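Cas13d (PDB 6IV9) binds CRISPR RNA and, through its two HEPN domains, governs maturation of that guide and cleavage of target RNA. Local coordinates at residues A[412-417]-A[448-453]; A[824-829]-A[854-859]; A[873-878]-A[884-889]. The protein carries 2 engineered substitutions. One frame throughout, in Å; residues are numbered along the deposited sequence.

Contact 1 of 3, residues A[412-417]-A[448-453]; sequences FCNYYR and AKLWGK
Lys453 NZ donates to Asn414 OD1 across 3.1 Å, the single hydrogen bond joining these two helical segments. The C=O...donor angle is 126° and the ammonium stands a little off the carbonyl plane. The two side chains reach for each other from opposite directions: Asn414 carries CG anti to its backbone nitrogen (chi1 -180°), which sets the amide where OD1 meets the lysine, while the long lysine chain bends at its third torsion to bring NZ in. The bond holds one side of the amide; the other end, ND2, sits 3.5 Å above the plane of the Tyr415 ring, over its centre, and lies 4.1 Å from Leu450 CD2. Tyr415 then points its hydroxyl into the leucine fork, with OH 3.5 Å from Leu450 CD1 and 3.6 Å from Leu450 CD2. That same hydroxyl is hydrogen-bonded to Glu446, one turn back on helix 436-464, so polar and apolar partners both fix the tyrosine. Leu379 and Met383 of helix 376-386 pack on Leu450 as well. With segment axes 12.9 Å apart and crossing at 107°, this is a wide, nearly perpendicular helix crossing bridged by side chains, within a largely helical part of Cas13d.

Contact 2 of 3, residues A[824-829]-A[854-859]; sequences NCIAHL and YVMQRC
Cys825 makes the closest approach of the first segment: its CB lies 3.4 Å from Met856 SD, so the thioether sulfur is pressed against the cysteine methylene. Cys825 SG, beside its own backbone nitrogen, is 4.1 Å from Met856 SD and 4.3 Å from Cys859 CB, one turn further along the second helix. Next comes Ile826, whose CG1 branch meets Met856 CE at 4.0 Å, the two side chains crossing at about a right angle. Met856 thus serves both residues: CG starts anti to the backbone nitrogen (chi1 177°), then the chain bends at chi2 (67°) and chi3 (76°), laying SD on Cys825 and bringing the methyl alongside both Cys825 CB and Ile826 CG1. With an alanine here instead of Met856, the loss of the sulfur packed on Cys825 CB and of the methyl beside Ile826 CG1 is likely to open a gap between the two helices. His828 is the first residue to leave helical torsions, and Leu829, with positive phi, is the C-prime residue of a Schellman motif in which Thr830 N returns to Cys825 O. His828 is consistent with the histidine of the HEPN R-x4-H signature, with Cys825 and Ile826 among the residues preceding it. Ile826 also packs on Tyr745, Val746 and Ile749 of helix 713-760; on the far helix Cys859 touches Tyr838, and Arg858 packs on Leu879 and Leu880, so helix 848-861 packs against helices 816-827, 835-838 and 876-882.

Contact 3 of 3, residues A[873-878]-A[884-889]; sequences IKYEDD and GYTKDF
Tyr875 and Phe889 lie nearly parallel, with ring planes 18° apart, but slid so far that the rings scarcely overlap. Each ring takes the other's methylene over its face: Tyr875 CB sits 3.9 Å from the Phe889 centroid and Phe889 CB 4.1 Å from the Tyr875 centroid, two reciprocal CH-pi contacts. Tyr875 CD2 also lies over the Phe889 ring, 3.5 Å from Phe889 CD1. In Phe889 CG is anti to the backbone nitrogen (chi1 -162°), which sets the ring alongside Tyr875. On the opposite face of the tyrosine lies the Lys874 side chain, so the ring is enclosed between an aliphatic chain and Phe889 CB. Ile873 approaches the phenylalanine at about a right angle, its CG2 4.0 Å from Phe889 CZ. Thr886 offers its methyl to Tyr875 CD1, and Asp888 brings CB to Tyr875 CE1, its carboxylate plane standing 85° to the ring. The tyrosine hydroxyl reaches a water in the plane of its ring, 2.7 Å from Tyr875 OH, which donates on to Asp888 OD2 at 3.0 Å. A second water donates to Tyr875 O and also bonds Thr886 OG1, joining the two segments. A type I turn from Ile873 to Glu876 precedes the first short helix, and the aromatic pair joins it to the first turn of helix 887-893: two short helices, 876-882 and 887-893, linked by a short loop and closed by an offset aromatic pair.

In the fold
Following the chain from the N terminus, contact 1 comes first, bringing helix 400-418 against helix 436-464 and closing 30 residues that are mostly helical. It lies across the centre of the chain from the other two, some 52 and 59 Å away between centres. Contact 2 closes 24 residues, including the short helices 830-833 and 835-838, and contact 3 spans only five residues, four of them the end of helix 876-882. The three run in series, neither nesting nor crossing. Contacts 2 and 3 do touch: Gln857 of helix 848-861 probably accepts a hydrogen bond from Thr886 N and packs on Phe889, tying helices 876-882 and 887-893 to the helix pair of contact 2.

Contact 1 of 3, residues A[412-417]-A[448-453]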
loop_
_atom_site.group_PDB
_atom_site.type_symbol
_atom_site.label_atom_id
_atom_site.label_comp_id
_atom_site.label_asym_id
_atom_site.label_seq_id
_atom_site.Cartn_x
_atom_site.Cartn_y
_atom_site.Cartn_z
ATOM N N PHE A 412 -2.027 25.807 6.278
ATOM C CA PHE A 412 -1.300 25.568 5.013
ATOM C C PHE A 412 -0.865 26.900 4.401
ATOM O O PHE A 412 0.280 27.064 4.068
ATOM C CB PHE A 412 -2.254 24.885 4.040
ATOM C CG PHE A 412 -1.860 24.926 2.588
ATOM C CD1 PHE A 412 -0.602 24.539 2.175
ATOM C CD2 PHE A 412 -2.768 25.317 1.627
ATOM C CE1 PHE A 412 -0.256 24.571 0.840
ATOM C CE2 PHE A 412 -2.419 25.342 0.294
ATOM C CZ PHE A 412 -1.165 24.972 -0.095
ATOM N N CYS A 413 -1.780 27.851 4.321
ATOM C CA CYS A 413 -1.471 29.180 3.740
ATOM C C CYS A 413 -0.404 29.890 4.578
ATOM O O CYS A 413 0.447 30.546 4.027
ATOM C CB CYS A 413 -2.743 30.000 3.612
ATOM S SG CYS A 413 -3.821 29.383 2.301
ATOM N N ASN A 414 -0.445 29.695 5.878
ATOM C CA ASN A 414 0.521 30.348 6.782
ATOM C C ASN A 414 1.940 29.921 6.426
ATOM O O ASN A 414 2.796 30.774 6.378
ATOM C CB ASN A 414 0.279 29.903 8.213
ATOM C CG ASN A 414 1.239 30.548 9.176
ATOM O OD1 ASN A 414 1.169 31.740 9.401
ATOM N ND2 ASN A 414 2.138 29.769 9.729
ATOM N N TYR A 415 2.154 28.632 6.187
ATOM C CA TYR A 415 3.515 28.127 5.902
ATOM C C TYR A 415 3.870 28.138 4.416
ATOM O O TYR A 415 5.040 28.129 4.100
ATOM C CB TYR A 415 3.627 26.716 6.459
ATOM C CG TYR A 415 3.635 26.653 7.957
ATOM C CD1 TYR A 415 4.724 27.098 8.671
ATOM C CD2 TYR A 415 2.567 26.141 8.655
ATOM C CE1 TYR A 415 4.753 27.034 10.046
ATOM C CE2 TYR A 415 2.581 26.060 10.029
ATOM C CZ TYR A 415 3.679 26.514 10.723
ATOM O OH TYR A 415 3.717 26.436 12.065
ATOM N N TYR A 416 2.874 28.047 3.552
ATOM C CA TYR A 416 3.107 27.980 2.094
ATOM C C TYR A 416 3.284 29.361 1.469
ATOM O O TYR A 416 3.954 29.451 0.467
ATOM C CB TYR A 416 1.925 27.289 1.433
ATOM C CG TYR A 416 2.100 26.945 -0.015
ATOM C CD1 TYR A 416 3.044 26.025 -0.423
ATOM C CD2 TYR A 416 1.291 27.517 -0.970
ATOM C CE1 TYR A 416 3.183 25.684 -1.751
ATOM C CE2 TYR A 416 1.431 27.203 -2.304
ATOM C CZ TYR A 416 2.372 26.275 -2.696
ATOM O OH TYR A 416 2.493 25.962 -4.010
ATOM N N ARG A 417 2.631 30.373 2.021
ATOM C CA ARG A 417 2.700 31.717 1.412
ATOM C C ARG A 417 3.182 32.780 2.400
ATOM O O ARG A 417 4.150 33.429 2.118
ATOM C CB ARG A 417 1.311 32.087 0.895
ATOM C CG ARG A 417 0.927 31.423 -0.419
ATOM C CD ARG A 417 1.799 31.640 -1.646
ATOM N NE ARG A 417 1.038 31.561 -2.885
ATOM C CZ ARG A 417 0.047 32.391 -3.205
ATOM N NH1 ARG A 417 -0.652 32.207 -4.307
ATOM N NH2 ARG A 417 -0.244 33.407 -2.424
ATOM N N ALA A 448 1.499 25.894 20.075
ATOM C CA ALA A 448 1.301 26.995 21.036
ATOM C C ALA A 448 1.428 28.331 20.312
ATOM O O ALA A 448 0.597 29.184 20.541
ATOM C CB ALA A 448 2.327 26.875 22.118
ATOM N N LYS A 449 2.449 28.502 19.481
ATOM C CA LYS A 449 2.586 29.771 18.726
ATOM C C LYS A 449 1.410 29.916 17.760
ATOM O O LYS A 449 0.918 31.025 17.588
ATOM C CB LYS A 449 3.910 29.819 17.966
ATOM C CG LYS A 449 5.152 29.598 18.810
ATOM C CD LYS A 449 6.425 29.731 18.028
ATOM C CE LYS A 449 7.513 28.786 18.477
ATOM N NZ LYS A 449 8.861 29.364 18.277
ATOM N N LEU A 450 1.006 28.816 17.134
ATOM C CA LEU A 450 -0.102 28.852 16.153
ATOM C C LEU A 450 -1.408 29.249 16.838
ATOM O O LEU A 450 -2.168 29.955 16.237
ATOM C CB LEU A 450 -0.200 27.503 15.442
ATOM C CG LEU A 450 0.903 27.238 14.420
ATOM C CD1 LEU A 450 0.817 25.829 13.882
ATOM C CD2 LEU A 450 0.847 28.238 13.290
ATOM N N TRP A 451 -1.642 28.788 18.054
ATOM C CA TRP A 451 -2.899 29.127 18.759
ATOM C C TRP A 451 -3.005 30.631 18.992
ATOM O O TRP A 451 -4.067 31.167 18.775
ATOM C CB TRP A 451 -2.990 28.392 20.081
ATOM C CG TRP A 451 -4.330 28.568 20.707
ATOM C CD1 TRP A 451 -4.618 29.231 21.855
ATOM C CD2 TRP A 451 -5.576 28.062 20.216
ATOM N NE1 TRP A 451 -5.952 29.162 22.115
ATOM C CE2 TRP A 451 -6.567 28.455 21.129
ATOM C CE3 TRP A 451 -5.952 27.317 19.098
ATOM C CZ2 TRP A 451 -7.906 28.128 20.960
ATOM C CZ3 TRP A 451 -7.274 26.995 18.933
ATOM C CH2 TRP A 451 -8.236 27.398 19.847
ATOM N N GLY A 452 -1.923 31.280 19.386
ATOM C CA GLY A 452 -1.997 32.728 19.616
ATOM C C GLY A 452 -2.365 33.427 18.333
ATOM O O GLY A 452 -3.090 34.407 18.364
ATOM N N LYS A 453 -1.784 32.975 17.234
ATOM C CA LYS A 453 -2.061 33.556 15.905
ATOM C C LYS A 453 -3.457 33.232 15.351
ATOM O O LYS A 453 -4.044 34.117 14.751
ATOM C CB LYS A 453 -0.959 33.100 14.957
ATOM C CG LYS A 453 -1.026 33.664 13.559
ATOM C CD LYS A 453 -0.003 33.020 12.684
ATOM C CE LYS A 453 1.073 33.946 12.192
ATOM N NZ LYS A 453 2.312 33.188 11.929
#

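Contact 2 of 3, residues A[824-829]-A[854-859]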
loop_
_atom_site.group_PDB
_atom_site.type_symbol
_atom_site.label_atom_id
_atom_site.label_comp_id
_atom_site.label_asym_id
_atom_site.label_seq_id
_atom_site.Cartn_x
_atom_site.Cartn_y
_atom_site.Cartn_z
ATOM N N ASN A 824 2.920 -21.836 -4.349
ATOM C CA ASN A 824 1.565 -21.773 -4.942
ATOM C C ASN A 824 0.572 -21.178 -3.939
ATOM O O ASN A 824 -0.227 -20.372 -4.328
ATOM C CB ASN A 824 1.127 -23.148 -5.439
ATOM C CG ASN A 824 1.934 -23.617 -6.627
ATOM O OD1 ASN A 824 2.527 -22.820 -7.333
ATOM N ND2 ASN A 824 1.972 -24.913 -6.854
ATOM N N CYS A 825 0.642 -21.601 -2.689
ATOM C CA CYS A 825 -0.284 -21.096 -1.655
ATOM C C CYS A 825 -0.057 -19.595 -1.459
ATOM O O CYS A 825 -1.006 -18.894 -1.272
ATOM C CB CYS A 825 -0.054 -21.818 -0.339
ATOM S SG CYS A 825 -0.645 -23.529 -0.331
ATOM N N ILE A 826 1.196 -19.163 -1.464
ATOM C CA ILE A 826 1.507 -17.719 -1.287
ATOM C C ILE A 826 0.925 -16.926 -2.456
ATOM O O ILE A 826 0.218 -15.992 -2.224
ATOM C CB ILE A 826 3.032 -17.543 -1.180
ATOM C CG1 ILE A 826 3.565 -18.144 0.122
ATOM C CG2 ILE A 826 3.427 -16.091 -1.355
ATOM C CD1 ILE A 826 5.047 -18.357 0.150
ATOM N N ALA A 827 1.188 -17.371 -3.671
ATOM C CA ALA A 827 0.708 -16.685 -4.887
ATOM C C ALA A 827 -0.824 -16.644 -4.959
ATOM O O ALA A 827 -1.321 -15.715 -5.525
ATOM C CB ALA A 827 1.298 -17.321 -6.107
ATOM N N HIS A 828 -1.516 -17.642 -4.432
ATOM C CA HIS A 828 -2.989 -17.710 -4.586
ATOM C C HIS A 828 -3.748 -17.266 -3.341
ATOM O O HIS A 828 -4.938 -17.475 -3.315
ATOM C CB HIS A 828 -3.384 -19.132 -4.960
ATOM C CG HIS A 828 -2.702 -19.585 -6.196
ATOM N ND1 HIS A 828 -2.569 -20.891 -6.527
ATOM C CD2 HIS A 828 -2.111 -18.889 -7.177
ATOM C CE1 HIS A 828 -1.920 -20.984 -7.660
ATOM N NE2 HIS A 828 -1.627 -19.782 -8.071
ATOM N N LEU A 829 -3.047 -16.765 -2.333
ATOM C CA LEU A 829 -3.696 -16.339 -1.070
ATOM C C LEU A 829 -4.530 -17.484 -0.489
ATOM O O LEU A 829 -5.568 -17.233 0.045
ATOM C CB LEU A 829 -4.520 -15.070 -1.286
ATOM C CG LEU A 829 -3.705 -13.789 -1.181
ATOM C CD1 LEU A 829 -2.776 -13.646 -2.361
ATOM C CD2 LEU A 829 -4.582 -12.566 -1.036
ATOM N N TYR A 854 -0.040 -21.462 10.874
ATOM C CA TYR A 854 -0.807 -22.688 11.178
ATOM C C TYR A 854 -1.692 -23.058 9.985
ATOM O O TYR A 854 -1.667 -24.167 9.542
ATOM C CB TYR A 854 -1.645 -22.524 12.443
ATOM C CG TYR A 854 -2.497 -23.740 12.669
ATOM C CD1 TYR A 854 -1.952 -24.886 13.211
ATOM C CD2 TYR A 854 -3.818 -23.780 12.266
ATOM C CE1 TYR A 854 -2.704 -26.029 13.373
ATOM C CE2 TYR A 854 -4.587 -24.916 12.420
ATOM C CZ TYR A 854 -4.025 -26.043 12.977
ATOM O OH TYR A 854 -4.760 -27.166 13.127
ATOM N N VAL A 855 -2.431 -22.097 9.458
ATOM C CA VAL A 855 -3.323 -22.367 8.301
ATOM C C VAL A 855 -2.471 -22.805 7.114
ATOM O O VAL A 855 -2.824 -23.746 6.459
ATOM C CB VAL A 855 -4.183 -21.137 7.959
ATOM C CG1 VAL A 855 -4.999 -21.348 6.706
ATOM C CG2 VAL A 855 -5.060 -20.719 9.119
ATOM N N MET A 856 -1.348 -22.144 6.897
ATOM C CA MET A 856 -0.487 -22.498 5.747
ATOM C C MET A 856 -0.004 -23.942 5.893
ATOM O O MET A 856 -0.048 -24.650 4.931
ATOM C CB MET A 856 0.734 -21.580 5.684
ATOM C CG MET A 856 1.679 -21.931 4.572
ATOM S SD MET A 856 1.043 -21.659 2.920
ATOM C CE MET A 856 1.193 -19.881 2.812
ATOM N N GLN A 857 0.445 -24.326 7.077
ATOM C CA GLN A 857 0.956 -25.699 7.314
ATOM C C GLN A 857 -0.169 -26.718 7.104
ATOM O O GLN A 857 0.091 -27.758 6.568
ATOM C CB GLN A 857 1.669 -25.755 8.661
ATOM C CG GLN A 857 2.960 -24.964 8.652
ATOM C CD GLN A 857 3.670 -24.844 9.971
ATOM O OE1 GLN A 857 3.354 -25.525 10.928
ATOM N NE2 GLN A 857 4.646 -23.963 10.016
ATOM N N ARG A 858 -1.377 -26.406 7.543
ATOM C CA ARG A 858 -2.512 -27.329 7.318
ATOM C C ARG A 858 -2.764 -27.467 5.816
ATOM O O ARG A 858 -3.031 -28.549 5.377
ATOM C CB ARG A 858 -3.750 -26.833 8.060
ATOM C CG ARG A 858 -3.655 -26.986 9.567
ATOM C CD ARG A 858 -3.612 -28.431 10.018
ATOM N NE ARG A 858 -4.691 -29.201 9.446
ATOM C CZ ARG A 858 -5.889 -29.318 9.979
ATOM N NH1 ARG A 858 -6.187 -28.707 11.105
ATOM N NH2 ARG A 858 -6.801 -30.041 9.378
ATOM N N CYS A 859 -2.703 -26.365 5.075
ATOM C CA CYS A 859 -2.922 -26.415 3.616
ATOM C C CYS A 859 -1.815 -27.235 2.953
ATOM O O CYS A 859 -2.104 -27.964 2.043
ATOM C CB CYS A 859 -2.903 -25.022 3.003
ATOM S SG CYS A 859 -4.272 -23.944 3.493
#

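Contact 3 of 3, residues A[873-878]-A[884-889]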
loop_
_atom_site.group_PDB
_atom_site.type_symbol
_atom_site.label_atom_id
_atom_site.label_comp_id
_atom_site.label_asym_id
_atom_site.label_seq_id
_atom_site.Cartn_x
_atom_site.Cartn_y
_atom_site.Cartn_z
ATOM N N ILE A 873 4.483 -35.446 4.886
ATOM C CA ILE A 873 5.579 -34.588 5.407
ATOM C C ILE A 873 5.816 -34.998 6.854
ATOM O O ILE A 873 4.849 -35.200 7.546
ATOM C CB ILE A 873 5.207 -33.096 5.244
ATOM C CG1 ILE A 873 5.080 -32.725 3.768
ATOM C CG2 ILE A 873 6.192 -32.189 5.947
ATOM C CD1 ILE A 873 4.331 -31.459 3.516
ATOM N N LYS A 874 7.063 -34.994 7.319
ATOM C CA LYS A 874 7.410 -35.418 8.702
ATOM C C LYS A 874 6.825 -34.519 9.800
ATOM O O LYS A 874 6.781 -34.967 10.925
ATOM C CB LYS A 874 8.924 -35.523 8.874
ATOM C CG LYS A 874 9.722 -34.243 8.708
ATOM C CD LYS A 874 11.179 -34.437 9.026
ATOM C CE LYS A 874 12.048 -33.292 8.570
ATOM N NZ LYS A 874 13.484 -33.580 8.746
ATOM N N TYR A 875 6.444 -33.283 9.490
ATOM C CA TYR A 875 5.874 -32.351 10.483
ATOM C C TYR A 875 4.360 -32.543 10.633
ATOM O O TYR A 875 3.819 -32.018 11.578
ATOM C CB TYR A 875 6.195 -30.933 10.016
ATOM C CG TYR A 875 7.665 -30.626 9.968
ATOM C CD1 TYR A 875 8.388 -30.495 11.130
ATOM C CD2 TYR A 875 8.329 -30.471 8.771
ATOM C CE1 TYR A 875 9.739 -30.232 11.111
ATOM C CE2 TYR A 875 9.681 -30.201 8.730
ATOM C CZ TYR A 875 10.387 -30.078 9.906
ATOM O OH TYR A 875 11.710 -29.816 9.899
ATOM N N GLU A 876 3.715 -33.277 9.734
ATOM C CA GLU A 876 2.235 -33.417 9.773
ATOM C C GLU A 876 1.716 -33.930 11.120
ATOM O O GLU A 876 0.822 -33.322 11.670
ATOM C CB GLU A 876 1.712 -34.281 8.625
ATOM C CG GLU A 876 0.207 -34.308 8.540
ATOM C CD GLU A 876 -0.416 -35.211 7.494
ATOM O OE1 GLU A 876 -1.350 -35.932 7.819
ATOM O OE2 GLU A 876 0.012 -35.172 6.358
ATOM N N ASP A 877 2.260 -35.026 11.626
ATOM C CA ASP A 877 1.709 -35.620 12.869
ATOM C C ASP A 877 1.706 -34.627 14.028
ATOM O O ASP A 877 0.681 -34.493 14.655
ATOM C CB ASP A 877 2.389 -36.941 13.217
ATOM C CG ASP A 877 2.016 -38.062 12.268
ATOM O OD1 ASP A 877 2.738 -39.038 12.246
ATOM O OD2 ASP A 877 1.021 -37.934 11.553
ATOM N N ASP A 878 2.831 -33.991 14.307
ATOM C CA ASP A 878 2.890 -33.041 15.441
ATOM C C ASP A 878 1.976 -31.833 15.198
ATOM O O ASP A 878 1.368 -31.355 16.136
ATOM C CB ASP A 878 4.316 -32.624 15.740
ATOM C CG ASP A 878 5.066 -33.708 16.475
ATOM O OD1 ASP A 878 4.411 -34.520 17.127
ATOM O OD2 ASP A 878 6.289 -33.716 16.389
ATOM N N GLY A 884 -1.151 -25.868 16.686
ATOM C CA GLY A 884 -0.349 -24.647 16.559
ATOM C C GLY A 884 0.729 -24.861 15.529
ATOM O O GLY A 884 1.123 -25.979 15.345
ATOM N N TYR A 885 1.242 -23.795 14.931
ATOM C CA TYR A 885 2.268 -23.960 13.877
ATOM C C TYR A 885 3.572 -24.509 14.462
ATOM O O TYR A 885 3.841 -24.325 15.618
ATOM C CB TYR A 885 2.485 -22.650 13.126
ATOM C CG TYR A 885 3.409 -21.675 13.801
ATOM C CD1 TYR A 885 2.969 -20.848 14.812
ATOM C CD2 TYR A 885 4.727 -21.566 13.408
ATOM C CE1 TYR A 885 3.816 -19.936 15.415
ATOM C CE2 TYR A 885 5.586 -20.663 13.997
ATOM C CZ TYR A 885 5.133 -19.855 15.015
ATOM O OH TYR A 885 5.983 -18.978 15.591
ATOM N N THR A 886 4.346 -25.175 13.618
ATOM C CA THR A 886 5.652 -25.750 14.002
ATOM C C THR A 886 6.752 -24.806 13.517
ATOM O O THR A 886 6.837 -24.597 12.336
ATOM C CB THR A 886 5.845 -27.117 13.342
ATOM O OG1 THR A 886 4.755 -27.952 13.713
ATOM C CG2 THR A 886 7.153 -27.758 13.727
ATOM N N LYS A 887 7.591 -24.330 14.427
ATOM C CA LYS A 887 8.650 -23.345 14.109
ATOM C C LYS A 887 9.645 -23.904 13.095
ATOM O O LYS A 887 9.983 -23.200 12.188
ATOM C CB LYS A 887 9.312 -22.859 15.393
ATOM C CG LYS A 887 8.395 -22.035 16.269
ATOM C CD LYS A 887 9.065 -21.351 17.413
ATOM C CE LYS A 887 8.069 -20.625 18.284
ATOM N NZ LYS A 887 8.723 -19.803 19.325
ATOM N N ASP A 888 10.047 -25.155 13.249
ATOM C CA ASP A 888 11.010 -25.788 12.316
ATOM C C ASP A 888 10.426 -25.889 10.911
ATOM O O ASP A 888 11.194 -25.927 9.989
ATOM C CB ASP A 888 11.474 -27.141 12.830
ATOM C CG ASP A 888 12.553 -27.023 13.878
ATOM O OD1 ASP A 888 12.871 -25.900 14.273
ATOM O OD2 ASP A 888 13.051 -28.060 14.282
ATOM N N PHE A 889 9.124 -26.100 10.812
ATOM C CA PHE A 889 8.418 -26.238 9.517
ATOM C C PHE A 889 8.466 -24.906 8.758
ATOM O O PHE A 889 8.599 -24.904 7.573
ATOM C CB PHE A 889 7.019 -26.791 9.775
ATOM C CG PHE A 889 6.304 -27.393 8.601
ATOM C CD1 PHE A 889 6.918 -27.529 7.378
ATOM C CD2 PHE A 889 4.997 -27.813 8.727
ATOM C CE1 PHE A 889 6.235 -28.079 6.310
ATOM C CE2 PHE A 889 4.317 -28.350 7.654
ATOM C CZ PHE A 889 4.936 -28.476 6.447
HETATM O O HOH W 1 5.292 -30.387 13.232
HETATM O O HOH W 2 12.989 -30.268 12.272
#